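Local coordinates for antigen MTB48, Mycobacterial protein (Mycobacterium smegmatis, PDB 4WJ1) that is a substrate of the ESX-1 type VII secretion system and probably takes part in DNA conjugation, at least in the recipient strain, at residues A53-A58 with I278-P283. Sequence-based numbering, arbitrary orientation.
Sequences AAKLKA and IRPGKP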
loop_
_atom_site.group_PDB
_atom_site.type_symbol
_atom_site.label_atom_id
_atom_site.label_comp_id
_atom_site.label_asym_id
_atom_site.label_seq_id
_atom_site.Cartn_x
_atom_site.Cartn_y
_atom_site.Cartn_z
ATOM N N ALA A 53 -6.673 0.480 3.428
ATOM C CA ALA A 53 -5.848 1.615 3.040
ATOM C C ALA A 53 -4.821 1.923 4.127
ATOM O O ALA A 53 -3.654 2.165 3.837
ATOM C CB ALA A 53 -6.710 2.848 2.761
ATOM N N ALA A 54 -5.271 1.917 5.378
ATOM C CA ALA A 54 -4.397 2.185 6.507
ATOM C C ALA A 54 -3.309 1.104 6.627
ATOM O O ALA A 54 -2.156 1.413 6.917
ATOM C CB ALA A 54 -5.207 2.271 7.792
ATOM N N LYS A 55 -3.682 -0.154 6.403
ATOM C CA LYS A 55 -2.735 -1.256 6.490
ATOM C C LYS A 55 -1.683 -1.108 5.399
ATOM O O LYS A 55 -0.501 -1.351 5.630
ATOM C CB LYS A 55 -3.447 -2.607 6.377
ATOM C CG LYS A 55 -2.510 -3.827 6.294
ATOM C CD LYS A 55 -1.920 -4.203 7.646
ATOM C CE LYS A 55 -1.878 -5.722 7.844
ATOM N NZ LYS A 55 -3.243 -6.326 8.022
ATOM N N LEU A 56 -2.115 -0.684 4.217
ATOM C CA LEU A 56 -1.193 -0.505 3.113
ATOM C C LEU A 56 -0.244 0.646 3.403
ATOM O O LEU A 56 0.957 0.524 3.210
ATOM C CB LEU A 56 -1.944 -0.259 1.809
ATOM C CG LEU A 56 -2.527 -1.508 1.155
ATOM C CD1 LEU A 56 -3.363 -1.124 -0.044
ATOM C CD2 LEU A 56 -1.408 -2.395 0.702
ATOM N N LYS A 57 -0.780 1.762 3.880
ATOM C CA LYS A 57 0.064 2.914 4.156
ATOM C C LYS A 57 1.116 2.581 5.203
ATOM O O LYS A 57 2.270 2.974 5.057
ATOM C CB LYS A 57 -0.771 4.114 4.596
ATOM C CG LYS A 57 -1.553 4.705 3.436
ATOM C CD LYS A 57 -2.306 5.982 3.824
ATOM C CE LYS A 57 -3.186 6.472 2.690
ATOM N NZ LYS A 57 -4.139 7.544 3.144
ATOM N N ALA A 58 0.720 1.854 6.245
ATOM C CA ALA A 58 1.649 1.479 7.302
ATOM C C ALA A 58 2.710 0.517 6.759
ATOM O O ALA A 58 3.877 0.597 7.126
ATOM C CB ALA A 58 0.914 0.859 8.459
ATOM N N ILE A 278 -7.505 -6.660 2.106
ATOM C CA ILE A 278 -6.210 -6.541 1.464
ATOM C C ILE A 278 -5.179 -6.845 2.527
ATOM O O ILE A 278 -5.065 -6.106 3.509
ATOM C CB ILE A 278 -5.964 -5.129 0.885
ATOM C CG1 ILE A 278 -7.137 -4.685 0.007
ATOM C CG2 ILE A 278 -4.673 -5.089 0.097
ATOM C CD1 ILE A 278 -7.299 -5.524 -1.239
ATOM N N ARG A 279 -4.451 -7.942 2.363
ATOM C CA ARG A 279 -3.429 -8.284 3.343
ATOM C C ARG A 279 -2.038 -8.276 2.734
ATOM O O ARG A 279 -1.558 -9.301 2.281
ATOM C CB ARG A 279 -3.729 -9.641 3.965
ATOM C CG ARG A 279 -4.095 -9.540 5.431
ATOM C CD ARG A 279 -5.089 -10.614 5.822
ATOM N NE ARG A 279 -4.936 -10.994 7.222
ATOM C CZ ARG A 279 -5.613 -11.979 7.799
ATOM N NH1 ARG A 279 -6.497 -12.673 7.094
ATOM N NH2 ARG A 279 -5.414 -12.259 9.082
ATOM N N PRO A 280 -1.394 -7.100 2.696
ATOM C CA PRO A 280 -0.068 -7.041 2.086
ATOM C C PRO A 280 0.985 -7.637 3.013
ATOM O O PRO A 280 0.958 -7.407 4.226
ATOM C CB PRO A 280 0.162 -5.539 1.891
ATOM C CG PRO A 280 -0.578 -4.930 3.057
ATOM C CD PRO A 280 -1.824 -5.785 3.209
ATOM N N GLY A 281 1.911 -8.398 2.448
ATOM C CA GLY A 281 3.005 -8.908 3.245
ATOM C C GLY A 281 4.002 -7.812 3.570
ATOM O O GLY A 281 4.185 -6.868 2.796
ATOM N N LYS A 282 4.641 -7.939 4.726
ATOM C CA LYS A 282 5.720 -7.048 5.119
ATOM C C LYS A 282 6.812 -7.044 4.049
ATOM O O LYS A 282 6.928 -7.993 3.267
ATOM C CB LYS A 282 6.296 -7.490 6.466
ATOM C CG LYS A 282 7.162 -8.731 6.350
ATOM C CD LYS A 282 7.550 -9.329 7.700
ATOM C CE LYS A 282 8.546 -10.483 7.510
ATOM N NZ LYS A 282 9.789 -10.058 6.748
ATOM N N PRO A 283 7.624 -5.983 4.011
ATOM C CA PRO A 283 8.758 -5.951 3.080
ATOM C C PRO A 283 9.902 -6.877 3.504
ATOM O O PRO A 283 9.966 -7.306 4.655
ATOM C CB PRO A 283 9.201 -4.493 3.138
ATOM C CG PRO A 283 8.869 -4.082 4.528
ATOM C CD PRO A 283 7.541 -4.755 4.814
#
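Lys55 and Leu56, in the long helix 40-96 of the PE domain, meet Ile278 and Pro280 of an extended chain that follows helix 248-272 and runs along the PE–PPE helical bundle. The backbones stay well apart: Leu56 CA and Pro280 CA lie 6.7 Å from each other, and the two segments share no hydrogen bond. Segment 53-58 keeps its helical bonding, as in Lys57 N to Ala53 O, whereas Gly281 O, in the extended chain, accepts a bond from Trp202 NE1 of helix 187-230. The ring of Pro280 lies between the two backbones, its CB-CG-CD edge toward the helix. Leu56 CD2 reaches Pro280 CG at 3.6 Å and Pro280 CB at 3.7 Å, while its other methyl, CD1, touches Ile278 CG2 at 4.2 Å, so one leucine fork spans both residues. Met206 also touches the proline, and Glu209 touches both Leu56 and Ile278, so the extended chain lies over the junction of helices 40-96 and 187-230, touching both. Lys55 works through its aliphatic part. With CG anti to the backbone N (chi1 173°), that methylene is carried to the proline rim, and the bends at chi2 to chi4 then turn the chain away from the ring. Lys55 NZ comes within 4.2 Å of CG of the poorly ordered Arg279; the closer approach is Lys55 CG to Pro280 CD, 3.7 Å.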